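Local structure of dioxygenase (Pseudomonas brassicacearum, 5V2D) at residues A[384-389]-A[447-452]; A[269-274]-A[297-302]; A[52-57]-A[480-485]; A[146-151]-A[219-224]. The protein probably cleaves the central alpha-beta double bond of lignostilbene-type substrates with dioxygen at a four-histidine iron centre like that of carotenoid cleavage oxygenases. All coordinates share one frame; numbering follows the deposited sequence. Where two conformers were deposited one is given.

Contact 1: residues A[384-389]-A[447-452]; sequences QYAHGF and AEEADG
Glu449 carries its CG opposite the backbone N (chi1 -171°) and stays extended beyond it, and this full reach lays the carboxylate against the backbone of Ala386 and His387. Ala386 N points into the fork between the two oxygens, donating to Glu449 OE1 at 3.0 Å and, more directly (157° at the hydrogen), to Glu449 OE2 at 3.1 Å; both oxygens use their syn lone pairs, so one N-H is shared. His387 N adds a weak bond to Glu449 OE2 at 3.1 Å. A water donates to Glu449 OE2 at 2.6 Å and to His387 O at 2.7 Å, closing a bridge beside it.

The imidazole of His387 stands almost square to the carboxylate, the planes 89° apart, and its edge meets the acid where CD2 lies 3.5 Å from Glu449 CD. Its ND1 is engaged elsewhere, by His416. Alongside, Ala450 CB packs on His387 CB at 3.5 Å and on Phe389 CZ at 3.9 Å.

Glu449 and Ala450 are the central pair of a type II turn between strands 433-442 and 452-460, while His387 opens strand 387-392 of the preceding sheet; the contact thus joins neighbouring blades of what fits a seven-bladed beta-propeller. Were this acid an alanine, the N-H groups of Ala386 and His387 would probably lose their acceptor and the bridging water one of its two anchors. Four bonds from three donors converge on the acid, an arrangement that is likely to favour its ionised form.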
loop_
_atom_site.group_PDB
_atom_site.type_symbol
_atom_site.label_atom_id
_atom_site.label_comp_id
_atom_site.label_asym_id
_atom_site.label_seq_id
_atom_site.Cartn_x
_atom_site.Cartn_y
_atom_site.Cartn_z
ATOM N N GLN A 384 -0.419 -22.282 -2.050
ATOM C CA GLN A 384 -1.519 -22.521 -2.968
ATOM C C GLN A 384 -2.802 -22.012 -2.296
ATOM O O GLN A 384 -3.036 -22.166 -1.081
ATOM C CB GLN A 384 -1.649 -24.069 -3.246
ATOM C CG GLN A 384 -1.762 -24.644 -4.666
ATOM C CD GLN A 384 -2.609 -23.870 -5.691
ATOM O OE1 GLN A 384 -3.097 -22.709 -5.546
ATOM N NE2 GLN A 384 -2.599 -24.474 -6.863
ATOM N N TYR A 385 -3.649 -21.393 -3.062
ATOM C CA TYR A 385 -4.774 -20.671 -2.529
ATOM C C TYR A 385 -5.805 -20.567 -3.610
ATOM O O TYR A 385 -5.479 -20.762 -4.759
ATOM C CB TYR A 385 -4.332 -19.264 -2.026
ATOM C CG TYR A 385 -4.261 -18.218 -3.088
ATOM C CD1 TYR A 385 -5.074 -17.122 -3.036
ATOM C CD2 TYR A 385 -3.330 -18.305 -4.155
ATOM C CE1 TYR A 385 -5.015 -16.128 -4.026
ATOM C CE2 TYR A 385 -3.275 -17.349 -5.150
ATOM C CZ TYR A 385 -4.107 -16.260 -5.075
ATOM O OH TYR A 385 -4.141 -15.298 -6.025
ATOM N N ALA A 386 -7.033 -20.211 -3.228
ATOM C CA ALA A 386 -8.146 -20.146 -4.159
ATOM C C ALA A 386 -9.083 -18.956 -4.053
ATOM O O ALA A 386 -10.117 -18.936 -4.733
ATOM C CB ALA A 386 -8.983 -21.443 -4.056
ATOM N N HIS A 387 -8.753 -18.002 -3.177
ATOM C CA HIS A 387 -9.630 -16.862 -2.937
ATOM C C HIS A 387 -8.881 -15.538 -2.811
ATOM O O HIS A 387 -7.804 -15.516 -2.283
ATOM C CB HIS A 387 -10.371 -17.095 -1.621
ATOM C CG HIS A 387 -11.228 -18.319 -1.632
ATOM N ND1 HIS A 387 -12.553 -18.270 -2.022
ATOM C CD2 HIS A 387 -10.952 -19.617 -1.322
ATOM C CE1 HIS A 387 -13.017 -19.513 -2.065
ATOM N NE2 HIS A 387 -12.095 -20.336 -1.567
ATOM N N GLY A 388 -9.484 -14.468 -3.272
ATOM C CA GLY A 388 -8.933 -13.102 -3.040
ATOM C C GLY A 388 -10.054 -12.090 -2.900
ATOM O O GLY A 388 -11.185 -12.342 -3.376
ATOM N N PHE A 389 -9.795 -11.051 -2.130
ATOM C CA PHE A 389 -10.671 -9.961 -1.972
ATOM C C PHE A 389 -10.023 -8.785 -2.697
ATOM O O PHE A 389 -8.798 -8.652 -2.707
ATOM C CB PHE A 389 -10.899 -9.705 -0.490
ATOM C CG PHE A 389 -11.483 -10.866 0.252
ATOM C CD1 PHE A 389 -10.694 -11.708 0.985
ATOM C CD2 PHE A 389 -12.834 -11.165 0.118
ATOM C CE1 PHE A 389 -11.243 -12.779 1.717
ATOM C CE2 PHE A 389 -13.374 -12.299 0.744
ATOM C CZ PHE A 389 -12.608 -13.118 1.577
ATOM N N ALA A 447 -11.090 -21.982 10.587
ATOM C CA ALA A 447 -11.929 -21.757 9.453
ATOM C C ALA A 447 -11.187 -22.084 8.164
ATOM O O ALA A 447 -9.994 -21.832 8.059
ATOM C CB ALA A 447 -12.409 -20.325 9.451
ATOM N N GLU A 448 -11.929 -22.606 7.202
ATOM C CA GLU A 448 -11.399 -22.813 5.862
ATOM C C GLU A 448 -10.956 -21.458 5.259
ATOM O O GLU A 448 -11.277 -20.351 5.761
ATOM C CB GLU A 448 -12.459 -23.506 4.964
ATOM C CG GLU A 448 -12.477 -25.059 4.663
ATOM C CD GLU A 448 -11.925 -26.063 5.763
ATOM O OE1 GLU A 448 -10.713 -25.972 6.148
ATOM O OE2 GLU A 448 -12.687 -26.981 6.217
ATOM N N GLU A 449 -10.189 -21.585 4.172
ATOM C CA GLU A 449 -9.651 -20.409 3.474
ATOM C C GLU A 449 -10.760 -19.406 3.164
ATOM O O GLU A 449 -11.777 -19.758 2.566
ATOM C CB GLU A 449 -8.931 -20.775 2.137
ATOM C CG GLU A 449 -8.201 -19.560 1.574
ATOM C CD GLU A 449 -7.718 -19.706 0.117
ATOM O OE1 GLU A 449 -7.740 -20.829 -0.402
ATOM O OE2 GLU A 449 -7.337 -18.688 -0.498
ATOM N N ALA A 450 -10.535 -18.149 3.554
ATOM C CA ALA A 450 -11.387 -17.015 3.167
ATOM C C ALA A 450 -12.773 -17.111 3.761
ATOM O O ALA A 450 -13.713 -16.432 3.268
ATOM C CB ALA A 450 -11.506 -16.828 1.640
ATOM N N ASP A 451 -12.892 -17.869 4.853
ATOM C CA ASP A 451 -14.202 -17.952 5.539
ATOM C C ASP A 451 -14.111 -17.067 6.774
ATOM O O ASP A 451 -13.411 -17.406 7.724
ATOM C CB ASP A 451 -14.523 -19.407 5.886
ATOM C CG ASP A 451 -15.828 -19.570 6.677
ATOM O OD1 ASP A 451 -16.667 -18.650 6.609
ATOM O OD2 ASP A 451 -16.004 -20.650 7.243
ATOM N N GLY A 452 -14.779 -15.937 6.707
ATOM C CA GLY A 452 -14.739 -14.994 7.780
ATOM C C GLY A 452 -15.324 -13.657 7.396
ATOM O O GLY A 452 -16.333 -13.593 6.731
HETATM O O HOH W 1 -7.077 -16.188 0.207
#

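Contact 2: residues A[269-274]-A[297-302]; sequences FQWQPD and PMDGFQ
Trp271 NE1 donates to Asp299 OD1 at 3.0 Å, the one direct hydrogen bond between the segments. The oxygen sits close to the indole plane and is approached nearly along its own C-O axis, with 145° at the hydrogen; ring and carboxylate planes are turned 52° apart. Asp299 CG lies opposite its backbone N (chi1 -154°), which swings the carboxylate back to the indole.

A water makes the second polar link, donating to Gln272 O at 2.6 Å and accepting from Asp299 N at 2.8 Å. Asp299 is therefore linked to the 269-274 segment twice, directly by its side-chain oxygen and by its backbone N-H through the water.

The far end of the indole meets a methylene and a carbonyl: Trp271 CH2 abuts Phe301 CB at 3.6 Å and lies 3.4 Å from Gly300 O. Met298 bends at its last torsion and rests SD 3.5 Å from Asp274 O.

Asp299 and Gly300 form the link between strand 292-298 and strand 301-311, which begins the next sheet and carries the iron ligand His304. The side chain of Phe301 is about 10 Å from the bound iron. Trp271 belongs to the short pair 255-257 and 269-271. Its buried indole N-H is satisfied by a partly exposed carboxylate, and the in-plane bond together with the edge contact on Phe301 is likely to fix the rotation of the ring.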
loop_
_atom_site.group_PDB
_atom_site.type_symbol
_atom_site.label_atom_id
_atom_site.label_comp_id
_atom_site.label_asym_id
_atom_site.label_seq_id
_atom_site.Cartn_x
_atom_site.Cartn_y
_atom_site.Cartn_z
ATOM N N PHE A 269 11.355 9.439 -10.185
ATOM C CA PHE A 269 11.152 8.407 -11.191
ATOM C C PHE A 269 10.629 9.003 -12.515
ATOM O O PHE A 269 9.933 10.012 -12.506
ATOM C CB PHE A 269 10.044 7.426 -10.735
ATOM C CG PHE A 269 10.408 6.606 -9.530
ATOM C CD1 PHE A 269 11.317 5.574 -9.632
ATOM C CD2 PHE A 269 9.850 6.879 -8.309
ATOM C CE1 PHE A 269 11.634 4.799 -8.515
ATOM C CE2 PHE A 269 10.167 6.129 -7.178
ATOM C CZ PHE A 269 11.077 5.099 -7.293
ATOM N N GLN A 270 10.881 8.268 -13.583
ATOM C CA GLN A 270 10.355 8.576 -14.907
ATOM C C GLN A 270 9.913 7.315 -15.638
ATOM O O GLN A 270 10.668 6.362 -15.769
ATOM C CB GLN A 270 11.502 9.246 -15.714
ATOM C CG GLN A 270 11.053 9.789 -17.069
ATOM C CD GLN A 270 12.199 10.377 -17.859
ATOM O OE1 GLN A 270 13.024 9.649 -18.412
ATOM N NE2 GLN A 270 12.263 11.658 -17.874
ATOM N N TRP A 271 8.718 7.320 -16.162
ATOM C CA TRP A 271 8.211 6.174 -16.948
ATOM C C TRP A 271 8.970 6.006 -18.249
ATOM O O TRP A 271 9.256 6.996 -18.901
ATOM C CB TRP A 271 6.757 6.399 -17.248
ATOM C CG TRP A 271 6.108 5.282 -17.988
ATOM C CD1 TRP A 271 5.764 5.263 -19.307
ATOM C CD2 TRP A 271 5.687 4.067 -17.437
ATOM N NE1 TRP A 271 5.184 4.096 -19.609
ATOM C CE2 TRP A 271 5.106 3.329 -18.479
ATOM C CE3 TRP A 271 5.717 3.519 -16.125
ATOM C CZ2 TRP A 271 4.552 2.059 -18.280
ATOM C CZ3 TRP A 271 5.170 2.238 -15.947
ATOM C CH2 TRP A 271 4.618 1.532 -17.013
ATOM N N GLN A 272 9.312 4.759 -18.555
ATOM C CA GLN A 272 10.029 4.350 -19.768
ATOM C C GLN A 272 9.065 3.437 -20.525
ATOM O O GLN A 272 8.809 2.342 -20.111
ATOM C CB GLN A 272 11.290 3.621 -19.427
ATOM C CG GLN A 272 12.219 4.376 -18.468
ATOM C CD GLN A 272 12.586 5.773 -18.957
ATOM O OE1 GLN A 272 12.873 5.894 -20.068
ATOM N NE2 GLN A 272 12.518 6.797 -18.129
ATOM N N PRO A 273 8.439 3.938 -21.600
ATOM C CA PRO A 273 7.425 3.145 -22.296
ATOM C C PRO A 273 7.943 1.984 -23.175
ATOM O O PRO A 273 7.187 1.205 -23.664
ATOM C CB PRO A 273 6.736 4.194 -23.189
ATOM C CG PRO A 273 7.837 5.151 -23.508
ATOM C CD PRO A 273 8.577 5.279 -22.202
ATOM N N ASP A 274 9.240 1.855 -23.315
ATOM C CA ASP A 274 9.866 0.873 -24.205
ATOM C C ASP A 274 10.820 -0.007 -23.398
ATOM O O ASP A 274 11.820 -0.467 -23.890
ATOM C CB ASP A 274 10.652 1.649 -25.295
ATOM C CG ASP A 274 11.651 2.627 -24.709
ATOM O OD1 ASP A 274 11.629 2.955 -23.440
ATOM O OD2 ASP A 274 12.474 3.076 -25.532
ATOM N N PRO A 297 5.937 -7.805 -21.050
ATOM C CA PRO A 297 5.674 -6.744 -21.990
ATOM C C PRO A 297 6.129 -5.359 -21.598
ATOM O O PRO A 297 6.190 -4.976 -20.404
ATOM C CB PRO A 297 4.131 -6.730 -22.083
ATOM C CG PRO A 297 3.720 -8.133 -21.738
ATOM C CD PRO A 297 4.716 -8.569 -20.719
ATOM N N MET A 298 6.365 -4.558 -22.631
ATOM C CA MET A 298 6.663 -3.158 -22.447
ATOM C C MET A 298 5.391 -2.385 -22.233
ATOM O O MET A 298 4.300 -2.848 -22.538
ATOM C CB MET A 298 7.376 -2.584 -23.668
ATOM C CG MET A 298 8.676 -3.309 -23.990
ATOM S SD MET A 298 9.514 -2.632 -25.467
ATOM C CE MET A 298 8.178 -2.213 -26.613
ATOM N N ASP A 299 5.564 -1.197 -21.667
ATOM C CA ASP A 299 4.476 -0.237 -21.463
ATOM C C ASP A 299 3.304 -0.803 -20.639
ATOM O O ASP A 299 2.124 -0.556 -20.909
ATOM C CB ASP A 299 3.982 0.360 -22.798
ATOM C CG ASP A 299 3.362 1.726 -22.628
ATOM O OD1 ASP A 299 3.612 2.454 -21.604
ATOM O OD2 ASP A 299 2.581 2.069 -23.529
ATOM N N GLY A 300 3.679 -1.578 -19.627
ATOM C CA GLY A 300 2.770 -2.143 -18.681
ATOM C C GLY A 300 3.379 -2.013 -17.292
ATOM O O GLY A 300 4.578 -1.874 -17.174
ATOM N N PHE A 301 2.566 -2.107 -16.266
ATOM C CA PHE A 301 3.123 -2.080 -14.937
ATOM C C PHE A 301 2.406 -2.982 -13.919
ATOM O O PHE A 301 1.177 -3.220 -13.905
ATOM C CB PHE A 301 3.418 -0.676 -14.407
ATOM C CG PHE A 301 2.281 -0.066 -13.701
ATOM C CD1 PHE A 301 1.348 0.639 -14.364
ATOM C CD2 PHE A 301 2.144 -0.340 -12.337
ATOM C CE1 PHE A 301 0.256 1.174 -13.672
ATOM C CE2 PHE A 301 1.078 0.093 -11.669
ATOM C CZ PHE A 301 0.106 0.880 -12.318
ATOM N N GLN A 302 3.273 -3.531 -13.115
ATOM C CA GLN A 302 2.915 -4.557 -12.136
ATOM C C GLN A 302 2.214 -3.875 -10.949
ATOM O O GLN A 302 2.814 -2.973 -10.308
ATOM C CB GLN A 302 4.167 -5.244 -11.631
ATOM C CG GLN A 302 5.020 -5.891 -12.738
ATOM C CD GLN A 302 6.183 -5.026 -13.203
ATOM O OE1 GLN A 302 6.001 -3.833 -13.449
ATOM N NE2 GLN A 302 7.346 -5.626 -13.360
HETATM O O HOH W 2 7.761 0.005 -20.519
#

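Contact 3: residues A[52-57]-A[480-485]; sequences GVLPAS and PIARIR
Val53 N and Ile481 O are joined at 3.0 Å by a nearly straight hydrogen bond, 169° at the hydrogen, with the donor in the carbonyl plane. Beside it Gly52 and Ala482 form an antiparallel non-hydrogen-bonded pair with their CA atoms 4.5 Å apart. Gly52 CA comes within 3.6 Å of Ile481 O, and a CB there would collide with that oxygen, and at these backbone angles also with the preceding carbonyl, so the close approach depends on the missing side chain. Ala482 CB fits against the chain just beyond, 3.8 Å from Val53 O and 4.2 Å from Leu54 CB. At the outer end, Pro55 CG meets Ile481 CD1 at 3.7 Å, the two side chains crossing at about a right angle. Ile481 holds CG1 between its backbone N and carbonyl carbon (chi1 66°), and the extended chi2 carries CD1 on to the proline ring.

Two successive residues, Ile481 and Ala482, stand opposite the single Val470, which makes a classic beta bulge at the start of strand 482-486. The pairing adds strand 50-52, from near the N-terminus, to the edge of a sheet otherwise built of strands from the C-terminal part, so segments more than 400 residues apart in sequence share this propeller blade. The backbone ladder continues through Arg483 with Glu51 and Arg485 with Glu49.

Further out, Tyr453 of strand 452-460 touches both Pro55 and Ile481, and Val470 backs Leu54 and Ile484. Pro480 CG sits 3.9 Å above the guanidinium plane of Arg483, toward its rim, while Arg483 NH1 is held in a salt bridge by Glu467 OE1.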
loop_
_atom_site.group_PDB
_atom_site.type_symbol
_atom_site.label_atom_id
_atom_site.label_comp_id
_atom_site.label_asym_id
_atom_site.label_seq_id
_atom_site.Cartn_x
_atom_site.Cartn_y
_atom_site.Cartn_z
ATOM N N GLY A 52 -26.555 -2.597 12.992
ATOM C CA GLY A 52 -26.498 -4.025 12.626
ATOM C C GLY A 52 -25.967 -4.777 13.808
ATOM O O GLY A 52 -26.230 -4.381 14.896
ATOM N N VAL A 53 -25.228 -5.850 13.626
ATOM C CA VAL A 53 -24.750 -6.703 14.708
ATOM C C VAL A 53 -23.324 -7.115 14.450
ATOM O O VAL A 53 -23.016 -7.818 13.440
ATOM C CB VAL A 53 -25.587 -8.036 14.742
ATOM C CG1 VAL A 53 -25.133 -8.862 15.937
ATOM C CG2 VAL A 53 -27.091 -7.689 14.850
ATOM N N LEU A 54 -22.417 -6.659 15.303
ATOM C CA LEU A 54 -21.029 -6.999 15.143
ATOM C C LEU A 54 -20.759 -8.265 15.820
ATOM O O LEU A 54 -20.970 -8.349 17.005
ATOM C CB LEU A 54 -20.144 -5.882 15.753
ATOM C CG LEU A 54 -18.676 -6.126 15.769
ATOM C CD1 LEU A 54 -18.239 -5.984 14.328
ATOM C CD2 LEU A 54 -17.954 -5.092 16.565
ATOM N N PRO A 55 -20.189 -9.258 15.114
ATOM C CA PRO A 55 -19.909 -10.528 15.825
ATOM C C PRO A 55 -19.027 -10.320 16.997
ATOM O O PRO A 55 -17.931 -9.696 16.899
ATOM C CB PRO A 55 -19.219 -11.369 14.787
ATOM C CG PRO A 55 -19.774 -10.854 13.506
ATOM C CD PRO A 55 -19.908 -9.352 13.686
ATOM N N ALA A 56 -19.462 -10.854 18.133
ATOM C CA ALA A 56 -18.750 -10.704 19.378
ATOM C C ALA A 56 -17.442 -11.426 19.420
ATOM O O ALA A 56 -16.581 -11.093 20.243
ATOM C CB ALA A 56 -19.622 -11.071 20.569
ATOM N N SER A 57 -17.240 -12.369 18.541
ATOM C CA SER A 57 -15.988 -13.138 18.619
ATOM C C SER A 57 -14.833 -12.404 17.906
ATOM O O SER A 57 -13.720 -12.834 17.988
ATOM C CB SER A 57 -16.196 -14.489 17.969
ATOM O OG SER A 57 -16.437 -14.314 16.577
ATOM N N PRO A 480 -23.145 -5.161 4.454
ATOM C CA PRO A 480 -22.579 -5.214 5.766
ATOM C C PRO A 480 -23.474 -5.955 6.783
ATOM O O PRO A 480 -24.676 -5.766 6.735
ATOM C CB PRO A 480 -22.523 -3.763 6.167
ATOM C CG PRO A 480 -22.359 -3.021 4.874
ATOM C CD PRO A 480 -23.087 -3.820 3.856
ATOM N N ILE A 481 -22.893 -6.819 7.602
ATOM C CA ILE A 481 -23.580 -7.284 8.748
ATOM C C ILE A 481 -23.513 -6.224 9.860
ATOM O O ILE A 481 -24.327 -6.229 10.772
ATOM C CB ILE A 481 -23.033 -8.649 9.220
ATOM C CG1 ILE A 481 -21.580 -8.548 9.721
ATOM C CG2 ILE A 481 -23.325 -9.656 8.113
ATOM C CD1 ILE A 481 -20.985 -9.842 10.111
ATOM N N ALA A 482 -22.529 -5.335 9.785
ATOM C CA ALA A 482 -22.354 -4.256 10.764
ATOM C C ALA A 482 -21.715 -3.064 10.097
ATOM O O ALA A 482 -20.855 -3.211 9.239
ATOM C CB ALA A 482 -21.502 -4.702 11.920
ATOM N N ARG A 483 -22.204 -1.888 10.423
ATOM C CA ARG A 483 -21.613 -0.615 9.999
ATOM C C ARG A 483 -21.200 0.160 11.219
ATOM O O ARG A 483 -22.034 0.507 12.056
ATOM C CB ARG A 483 -22.586 0.234 9.198
ATOM C CG ARG A 483 -23.128 -0.448 7.924
ATOM C CD ARG A 483 -24.098 0.485 7.282
ATOM N NE ARG A 483 -24.668 0.036 6.037
ATOM C CZ ARG A 483 -24.371 0.549 4.843
ATOM N NH1 ARG A 483 -23.490 1.511 4.646
ATOM N NH2 ARG A 483 -24.935 0.065 3.795
ATOM N N ILE A 484 -19.892 0.393 11.333
ATOM C CA ILE A 484 -19.332 1.109 12.482
ATOM C C ILE A 484 -19.178 2.584 12.113
ATOM O O ILE A 484 -18.366 2.929 11.240
ATOM C CB ILE A 484 -18.012 0.464 12.895
ATOM C CG1 ILE A 484 -18.241 -1.015 13.232
ATOM C CG2 ILE A 484 -17.385 1.194 14.029
ATOM C CD1 ILE A 484 -16.913 -1.773 13.038
ATOM N N ARG A 485 -19.979 3.461 12.745
ATOM C CA ARG A 485 -20.025 4.852 12.312
ATOM C C ARG A 485 -18.830 5.581 12.960
ATOM O O ARG A 485 -18.504 5.321 14.099
ATOM C CB ARG A 485 -21.304 5.533 12.733
ATOM C CG ARG A 485 -22.547 5.037 12.011
ATOM C CD ARG A 485 -23.727 6.007 12.327
ATOM N NE ARG A 485 -24.962 5.354 11.900
ATOM C CZ ARG A 485 -25.751 4.591 12.645
ATOM N NH1 ARG A 485 -25.526 4.409 13.938
ATOM N NH2 ARG A 485 -26.842 4.071 12.090
#

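Contact 4: residues A[146-151]-A[219-224]; sequences PHNGVL and SPDGKL
His147 and Asn148 meet the Ser219-Gly222 turn where two beta-hairpins face each other. The first hairpin closes through a type I' turn from His147 to Val150, joining strands 143-147 and 150-154. The second has a type I turn from Ser219 to Gly222 between strands 212-218 and 224-231; Gly222, with phi 93°, and the bonds Gly222 N to Ser219 O and Ser219 N to Lys223 O fit a G1 bulge. The hairpins belong to consecutive sheets of the propeller.

No direct hydrogen bond crosses the interface. The polar link is a water that accepts from Asn148 N at 2.9 Å and donates to Pro220 O at 2.8 Å.

The remaining contacts are van der Waals. Asn148 CG, swung opposite its backbone N (chi1 -166°), brings the amide alongside the peptide joining Asp221 and Gly222: CG is 3.6 Å from Asp221 C, and ND2 is 3.8 Å from Gly222 CA. Although Asn148 ND2 is also near Asp221 O, the angle is too poor for a bond. His147 turns a ring edge to Ser219 O, 3.5 Å from CE1; its NE2 is also 3.9 Å from Gly222 CA. Asn148 CB sits over one face of that ring, toward its rim. A glycine in place of this asparagine would probably leave the Asp221-Gly222 peptide without the flat group packed on it and open a gap between the turns.

The second turn is held from within and without. Gln179 accepts the N-H of Leu224 and donates to Gly222 O, and Ser219 OG accepts the N-H of Lys223 at 3.0 Å, 159° at the hydrogen.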
loop_
_atom_site.group_PDB
_atom_site.type_symbol
_atom_site.label_atom_id
_atom_site.label_comp_id
_atom_site.label_asym_id
_atom_site.label_seq_id
_atom_site.Cartn_x
_atom_site.Cartn_y
_atom_site.Cartn_z
ATOM N N PRO A 146 2.433 -5.512 12.275
ATOM C CA PRO A 146 2.999 -5.860 13.593
ATOM C C PRO A 146 4.250 -6.699 13.439
ATOM O O PRO A 146 4.298 -7.591 12.626
ATOM C CB PRO A 146 1.893 -6.751 14.271
ATOM C CG PRO A 146 0.719 -6.601 13.421
ATOM C CD PRO A 146 1.233 -6.301 12.019
ATOM N N HIS A 147 5.255 -6.403 14.241
ATOM C CA HIS A 147 6.502 -7.207 14.213
ATOM C C HIS A 147 7.247 -7.010 15.540
ATOM O O HIS A 147 7.480 -5.897 15.998
ATOM C CB HIS A 147 7.383 -6.819 13.015
ATOM C CG HIS A 147 8.781 -7.354 13.112
ATOM N ND1 HIS A 147 9.062 -8.695 12.903
ATOM C CD2 HIS A 147 9.950 -6.749 13.462
ATOM C CE1 HIS A 147 10.372 -8.878 13.064
ATOM N NE2 HIS A 147 10.937 -7.725 13.410
ATOM N N ASN A 148 7.573 -8.148 16.186
ATOM C CA ASN A 148 8.439 -8.171 17.378
ATOM C C ASN A 148 8.009 -7.178 18.423
ATOM O O ASN A 148 8.820 -6.374 18.939
ATOM C CB ASN A 148 9.883 -7.871 16.893
ATOM C CG ASN A 148 10.946 -8.174 17.921
ATOM O OD1 ASN A 148 10.719 -8.954 18.826
ATOM N ND2 ASN A 148 12.140 -7.542 17.756
ATOM N N GLY A 149 6.724 -7.166 18.712
ATOM C CA GLY A 149 6.191 -6.410 19.818
ATOM C C GLY A 149 5.900 -4.933 19.561
ATOM O O GLY A 149 5.504 -4.206 20.457
ATOM N N VAL A 150 6.127 -4.490 18.321
ATOM C CA VAL A 150 5.748 -3.146 17.912
ATOM C C VAL A 150 4.916 -3.156 16.632
ATOM O O VAL A 150 4.785 -4.172 15.933
ATOM C CB VAL A 150 6.995 -2.216 17.750
ATOM C CG1 VAL A 150 7.781 -2.147 19.030
ATOM C CG2 VAL A 150 7.899 -2.631 16.620
ATOM N N LEU A 151 4.331 -1.981 16.332
ATOM C CA LEU A 151 3.745 -1.733 15.011
ATOM C C LEU A 151 4.806 -0.982 14.158
ATOM O O LEU A 151 5.344 0.031 14.612
ATOM C CB LEU A 151 2.533 -0.820 15.144
ATOM C CG LEU A 151 1.710 -0.740 13.815
ATOM C CD1 LEU A 151 0.989 -2.031 13.549
ATOM C CD2 LEU A 151 0.730 0.400 13.842
ATOM N N SER A 219 13.187 -13.372 11.862
ATOM C CA SER A 219 12.437 -14.196 12.735
ATOM C C SER A 219 11.423 -13.368 13.427
ATOM O O SER A 219 11.515 -12.123 13.455
ATOM C CB SER A 219 13.406 -14.884 13.773
ATOM O OG SER A 219 13.686 -13.986 14.825
ATOM N N PRO A 220 10.397 -14.016 14.000
ATOM C CA PRO A 220 9.366 -13.214 14.726
ATOM C C PRO A 220 9.884 -12.411 15.910
ATOM O O PRO A 220 9.254 -11.427 16.320
ATOM C CB PRO A 220 8.335 -14.269 15.175
ATOM C CG PRO A 220 8.973 -15.572 14.974
ATOM C CD PRO A 220 10.110 -15.472 14.038
ATOM N N ASP A 221 11.008 -12.820 16.458
ATOM C CA ASP A 221 11.685 -12.095 17.537
ATOM C C ASP A 221 12.785 -11.186 17.031
ATOM O O ASP A 221 13.570 -10.685 17.818
ATOM C CB ASP A 221 12.124 -13.153 18.593
ATOM C CG ASP A 221 10.853 -13.905 19.117
ATOM O OD1 ASP A 221 9.972 -13.153 19.542
ATOM O OD2 ASP A 221 10.592 -15.126 18.900
ATOM N N GLY A 222 12.840 -10.923 15.721
ATOM C CA GLY A 222 13.680 -9.839 15.207
ATOM C C GLY A 222 15.069 -10.180 14.764
ATOM O O GLY A 222 15.871 -9.318 14.403
ATOM N N LYS A 223 15.345 -11.441 14.656
ATOM C CA LYS A 223 16.679 -11.867 14.305
ATOM C C LYS A 223 16.791 -11.978 12.799
ATOM O O LYS A 223 15.921 -12.582 12.148
ATOM C CB LYS A 223 17.001 -13.165 15.082
ATOM C CG LYS A 223 17.970 -14.063 14.399
ATOM C CD LYS A 223 19.387 -13.553 14.395
ATOM C CE LYS A 223 20.240 -14.872 14.410
ATOM N NZ LYS A 223 21.665 -14.690 14.104
ATOM N N LEU A 224 17.852 -11.418 12.213
ATOM C CA LEU A 224 18.077 -11.544 10.770
ATOM C C LEU A 224 18.547 -12.929 10.433
ATOM O O LEU A 224 19.627 -13.309 10.854
ATOM C CB LEU A 224 19.000 -10.508 10.231
ATOM C CG LEU A 224 19.236 -10.452 8.746
ATOM C CD1 LEU A 224 17.952 -10.198 7.971
ATOM C CD2 LEU A 224 20.241 -9.354 8.411
HETATM O O HOH W 3 6.780 -10.806 15.254
#

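Contact 3 spans almost the whole chain; within it contacts 4, 2 and 1 come in series. None touch. Contacts 1 and 3 are neighbours, centres about 21 Å apart, and share a sheet: the turn of contact 1 leads into strand 452-460, and strand 482-486 of contact 3 lies two places away. Contacts 2 and 3, about 43 Å between centres, fall on opposite sides of the chain's centre. Contacts 1 and 4 bridge successive sheets, contact 2 sets a small two-stranded pair against the link between two of them, and contact 3 completes one. Together they lie around what fits a seven-bladed propeller, whose His188, His239, His304 and His495 hold the iron.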